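Local coordinates for protein putative branched-chain amino acid ABC transporter (Chromobacterium violaceum, PDB 4PYR) that probably serves as a periplasmic binding-protein-like lipoprotein of the LppC family, perhaps regulating an enzyme, and binds glutathione, at residues 250-262 and 272-284. Residues are numbered along the deposited sequence; the frame is centred on the assembly and turned at random.
Sequences LYALGIDAYRLAV and AVRLDGVTGDLKL
Asp256 reaches from the helix into the turn at 277-280 and gathers two of its N-H groups, a clear case of a buried carboxylate serving as acceptor for the N-H groups of a turn. OD1 offers its syn lone pair to Val278 N at 2.8 Å, while OD2 takes Thr279 N from above the carboxylate plane (N-H...O 158°) and the Thr279 hydroxyl on its anti lone pair, OG1 to OD2 2.8 Å. Four donors in all grip the two oxygens, the fourth being Arg259 NH1, one helical turn on, in a salt bridge to OD1 of 3.1 Å that should balance the buried charge and hold the carboxylate's rotation. A bend at chi3 (62°) turns the Arg259 guanidinium to the strand, where NH1 and NH2 converge end-on upon Asp276 O, 2.9 Å from NH1, both from one face of that carbonyl. NH2 adds a weak, salt-bridged bond to Asp276 OD1, the two flat groups standing 73° apart. Asp276 centres an inverse gamma turn just before the connecting turn of the beta hairpin of strands 274-277 and 280-284, which extends the mixed sheet beyond strand 290-298; helix 245-265 packs against the hairpin, consistent with the periplasmic-binding-protein-like fold of the LppC family. Leu275 CD1 lies over one guanidinium face, 3.7 Å from Arg259 NH2. Farther along, Leu260 divides its methyls, CD2 against Val273 CG1 (3.6 Å) and CD1 against Leu282 CD1, with Phe290 adjoining. Toward the other helix end, Val278 CG2 nestles against Ala252 CB at 3.8 Å and Ile255 CG2, and neighbouring Leu253 touches the bound glutathione.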
loop_
_atom_site.group_PDB
_atom_site.type_symbol
_atom_site.label_atom_id
_atom_site.label_comp_id
_atom_site.label_asym_id
_atom_site.label_seq_id
_atom_site.Cartn_x
_atom_site.Cartn_y
_atom_site.Cartn_z
ATOM N N LEU A 250 2.601 -5.917 -5.522
ATOM C CA LEU A 250 3.392 -6.768 -4.613
ATOM C C LEU A 250 4.825 -6.901 -5.081
ATOM O O LEU A 250 5.736 -6.998 -4.285
ATOM C CB LEU A 250 2.793 -8.157 -4.428
ATOM C CG LEU A 250 1.387 -8.202 -3.838
ATOM C CD1 LEU A 250 0.789 -9.589 -3.983
ATOM C CD2 LEU A 250 1.436 -7.766 -2.370
ATOM N N TYR A 251 5.051 -6.898 -6.387
ATOM C CA TYR A 251 6.409 -6.883 -6.941
ATOM C C TYR A 251 7.135 -5.599 -6.528
ATOM O O TYR A 251 8.298 -5.647 -6.042
ATOM C CB TYR A 251 6.304 -6.983 -8.473
ATOM C CG TYR A 251 7.610 -6.913 -9.232
ATOM C CD1 TYR A 251 8.410 -8.053 -9.412
ATOM C CD2 TYR A 251 8.045 -5.719 -9.805
ATOM C CE1 TYR A 251 9.593 -8.001 -10.158
ATOM C CE2 TYR A 251 9.244 -5.638 -10.529
ATOM C CZ TYR A 251 10.008 -6.772 -10.723
ATOM O OH TYR A 251 11.178 -6.722 -11.452
ATOM N N ALA A 252 6.442 -4.475 -6.651
ATOM C CA ALA A 252 6.995 -3.183 -6.293
ATOM C C ALA A 252 7.224 -3.155 -4.792
ATOM O O ALA A 252 8.203 -2.572 -4.341
ATOM C CB ALA A 252 6.087 -2.043 -6.737
ATOM N N LEU A 253 6.340 -3.780 -4.030
ATOM C CA LEU A 253 6.512 -3.854 -2.573
ATOM C C LEU A 253 7.815 -4.564 -2.268
ATOM O O LEU A 253 8.553 -4.162 -1.345
ATOM C CB LEU A 253 5.298 -4.585 -1.952
ATOM C CG LEU A 253 5.343 -4.726 -0.431
ATOM C CD1 LEU A 253 5.217 -3.379 0.221
ATOM C CD2 LEU A 253 4.221 -5.667 0.006
ATOM N N GLY A 254 8.098 -5.635 -2.995
ATOM C CA GLY A 254 9.366 -6.365 -2.865
ATOM C C GLY A 254 10.599 -5.521 -3.127
ATOM O O GLY A 254 11.607 -5.579 -2.375
ATOM N N ILE A 255 10.529 -4.706 -4.182
ATOM C CA ILE A 255 11.636 -3.817 -4.496
ATOM C C ILE A 255 11.865 -2.909 -3.299
ATOM O O ILE A 255 13.013 -2.778 -2.846
ATOM C CB ILE A 255 11.351 -2.971 -5.740
ATOM C CG1 ILE A 255 11.396 -3.902 -6.967
ATOM C CG2 ILE A 255 12.307 -1.791 -5.858
ATOM C CD1 ILE A 255 10.919 -3.253 -8.222
ATOM N N ASP A 256 10.858 -2.206 -2.850
ATOM C CA ASP A 256 11.083 -1.266 -1.709
ATOM C C ASP A 256 11.445 -1.972 -0.400
ATOM O O ASP A 256 12.170 -1.375 0.412
ATOM C CB ASP A 256 9.883 -0.369 -1.499
ATOM C CG ASP A 256 9.829 0.795 -2.473
ATOM O OD1 ASP A 256 10.768 1.017 -3.272
ATOM O OD2 ASP A 256 8.837 1.521 -2.421
ATOM N N ALA A 257 11.011 -3.214 -0.207
ATOM C CA ALA A 257 11.368 -3.967 1.033
ATOM C C ALA A 257 12.893 -4.211 1.019
ATOM O O ALA A 257 13.565 -4.046 2.046
ATOM C CB ALA A 257 10.599 -5.293 1.117
ATOM N N TYR A 258 13.429 -4.632 -0.142
ATOM C CA TYR A 258 14.830 -4.789 -0.316
ATOM C C TYR A 258 15.537 -3.459 0.016
ATOM O O TYR A 258 16.492 -3.441 0.809
ATOM C CB TYR A 258 15.181 -5.169 -1.733
ATOM C CG TYR A 258 16.680 -5.182 -1.913
ATOM C CD1 TYR A 258 17.394 -6.312 -1.673
ATOM C CD2 TYR A 258 17.385 -4.049 -2.356
ATOM C CE1 TYR A 258 18.790 -6.344 -1.868
ATOM C CE2 TYR A 258 18.758 -4.063 -2.522
ATOM C CZ TYR A 258 19.446 -5.205 -2.263
ATOM O OH TYR A 258 20.822 -5.238 -2.389
ATOM N N ARG A 259 15.055 -2.344 -0.563
ATOM C CA ARG A 259 15.736 -1.070 -0.401
ATOM C C ARG A 259 15.729 -0.596 1.027
ATOM O O ARG A 259 16.750 -0.097 1.505
ATOM C CB ARG A 259 15.159 -0.017 -1.311
ATOM C CG ARG A 259 15.277 -0.410 -2.808
ATOM C CD ARG A 259 14.511 0.510 -3.777
ATOM N NE ARG A 259 14.994 1.883 -3.740
ATOM C CZ ARG A 259 14.287 2.974 -3.957
ATOM N NH1 ARG A 259 12.983 2.913 -4.220
ATOM N NH2 ARG A 259 14.872 4.149 -3.926
ATOM N N LEU A 260 14.581 -0.731 1.678
ATOM C CA LEU A 260 14.469 -0.361 3.110
ATOM C C LEU A 260 15.307 -1.246 3.995
ATOM O O LEU A 260 15.962 -0.746 4.931
ATOM C CB LEU A 260 13.037 -0.416 3.591
ATOM C CG LEU A 260 12.150 0.736 3.265
ATOM C CD1 LEU A 260 10.759 0.390 3.800
ATOM C CD2 LEU A 260 12.650 1.998 3.905
ATOM N N ALA A 261 15.320 -2.545 3.721
ATOM C CA ALA A 261 16.152 -3.476 4.496
ATOM C C ALA A 261 17.593 -3.069 4.459
ATOM O O ALA A 261 18.272 -3.060 5.502
ATOM C CB ALA A 261 15.998 -4.886 3.974
ATOM N N VAL A 262 18.096 -2.696 3.290
ATOM C CA VAL A 262 19.491 -2.272 3.186
ATOM C C VAL A 262 19.751 -1.046 4.064
ATOM O O VAL A 262 20.769 -0.987 4.745
ATOM C CB VAL A 262 19.904 -1.981 1.726
ATOM C CG1 VAL A 262 21.268 -1.355 1.680
ATOM C CG2 VAL A 262 19.884 -3.283 0.923
ATOM N N ALA A 272 15.394 7.475 11.283
ATOM C CA ALA A 272 16.147 8.286 10.340
ATOM C C ALA A 272 16.046 7.746 8.899
ATOM O O ALA A 272 16.699 8.314 8.001
ATOM C CB ALA A 272 17.613 8.374 10.763
ATOM N N VAL A 273 15.231 6.709 8.666
ATOM C CA VAL A 273 15.169 6.046 7.371
ATOM C C VAL A 273 14.006 6.620 6.575
ATOM O O VAL A 273 12.867 6.647 7.063
ATOM C CB VAL A 273 15.039 4.514 7.503
ATOM C CG1 VAL A 273 14.828 3.873 6.139
ATOM C CG2 VAL A 273 16.279 3.921 8.153
ATOM N N ARG A 274 14.328 7.144 5.390
ATOM C CA ARG A 274 13.360 7.634 4.434
ATOM C C ARG A 274 13.751 7.046 3.082
ATOM O O ARG A 274 14.901 6.705 2.877
ATOM C CB ARG A 274 13.403 9.150 4.354
ATOM C CG ARG A 274 13.181 9.854 5.695
ATOM C CD ARG A 274 12.330 11.102 5.560
ATOM N NE ARG A 274 11.943 11.653 6.865
ATOM C CZ ARG A 274 11.150 12.708 7.042
ATOM N NH1 ARG A 274 10.647 13.360 6.004
ATOM N NH2 ARG A 274 10.854 13.111 8.283
ATOM N N LEU A 275 12.795 6.909 2.170
ATOM C CA LEU A 275 13.074 6.327 0.854
ATOM C C LEU A 275 12.181 6.931 -0.224
ATOM O O LEU A 275 11.001 7.085 -0.001
ATOM C CB LEU A 275 12.795 4.817 0.875
ATOM C CG LEU A 275 13.300 3.977 -0.318
ATOM C CD1 LEU A 275 14.802 3.894 -0.266
ATOM C CD2 LEU A 275 12.681 2.588 -0.425
ATOM N N ASP A 276 12.769 7.234 -1.381
ATOM C CA ASP A 276 12.007 7.516 -2.612
ATOM C C ASP A 276 11.546 6.185 -3.215
ATOM O O ASP A 276 12.125 5.657 -4.184
ATOM C CB ASP A 276 12.806 8.398 -3.603
ATOM C CG ASP A 276 14.090 7.751 -4.134
ATOM O OD1 ASP A 276 14.726 6.971 -3.411
ATOM O OD2 ASP A 276 14.470 8.031 -5.300
ATOM N N GLY A 277 10.538 5.607 -2.581
ATOM C CA GLY A 277 10.133 4.266 -2.852
ATOM C C GLY A 277 9.446 4.194 -4.215
ATOM O O GLY A 277 8.790 5.151 -4.643
ATOM N N VAL A 278 9.611 3.066 -4.870
ATOM C CA VAL A 278 8.772 2.808 -6.053
ATOM C C VAL A 278 7.302 2.666 -5.659
ATOM O O VAL A 278 6.429 2.852 -6.506
ATOM C CB VAL A 278 9.226 1.620 -6.913
ATOM C CG1 VAL A 278 10.622 1.816 -7.411
ATOM C CG2 VAL A 278 9.059 0.275 -6.190
ATOM N N THR A 279 7.023 2.406 -4.361
ATOM C CA THR A 279 5.656 2.264 -3.882
ATOM C C THR A 279 5.147 3.574 -3.305
ATOM O O THR A 279 3.961 3.666 -2.939
ATOM C CB THR A 279 5.517 1.184 -2.782
ATOM O OG1 THR A 279 6.200 1.633 -1.584
ATOM C CG2 THR A 279 5.997 -0.138 -3.244
ATOM N N GLY A 280 6.014 4.583 -3.235
ATOM C CA GLY A 280 5.677 5.898 -2.702
ATOM C C GLY A 280 6.837 6.422 -1.886
ATOM O O GLY A 280 7.807 5.699 -1.665
ATOM N N ASP A 281 6.771 7.690 -1.525
ATOM C CA ASP A 281 7.793 8.263 -0.643
ATOM C C ASP A 281 7.522 7.715 0.749
ATOM O O ASP A 281 6.396 7.779 1.226
ATOM C CB ASP A 281 7.758 9.791 -0.654
ATOM C CG ASP A 281 8.550 10.403 -1.806
ATOM O OD1 ASP A 281 9.304 9.714 -2.518
ATOM O OD2 ASP A 281 8.398 11.622 -1.962
ATOM N N LEU A 282 8.540 7.128 1.367
ATOM C CA LEU A 282 8.396 6.409 2.607
ATOM C C LEU A 282 9.111 7.119 3.757
ATOM O O LEU A 282 10.207 7.624 3.613
ATOM C CB LEU A 282 9.016 5.031 2.479
ATOM C CG LEU A 282 8.561 4.243 1.258
ATOM C CD1 LEU A 282 9.165 2.873 1.267
ATOM C CD2 LEU A 282 7.064 4.114 1.286
ATOM N N LYS A 283 8.441 7.104 4.894
ATOM C CA LYS A 283 8.986 7.583 6.167
ATOM C C LYS A 283 8.213 6.950 7.318
ATOM O O LYS A 283 7.046 6.560 7.159
ATOM C CB LYS A 283 8.957 9.108 6.240
ATOM C CG LYS A 283 7.606 9.760 6.473
ATOM C CD LYS A 283 7.797 11.265 6.746
ATOM C CE LYS A 283 7.584 12.152 5.535
ATOM N NZ LYS A 283 8.403 11.765 4.353
ATOM N N LEU A 284 8.863 6.828 8.473
ATOM C CA LEU A 284 8.273 6.069 9.562
ATOM C C LEU A 284 7.185 6.907 10.211
ATOM O O LEU A 284 7.378 8.114 10.466
ATOM C CB LEU A 284 9.358 5.700 10.574
ATOM C CG LEU A 284 9.241 4.434 11.381
ATOM C CD1 LEU A 284 8.932 3.252 10.478
ATOM C CD2 LEU A 284 10.507 4.177 12.181
#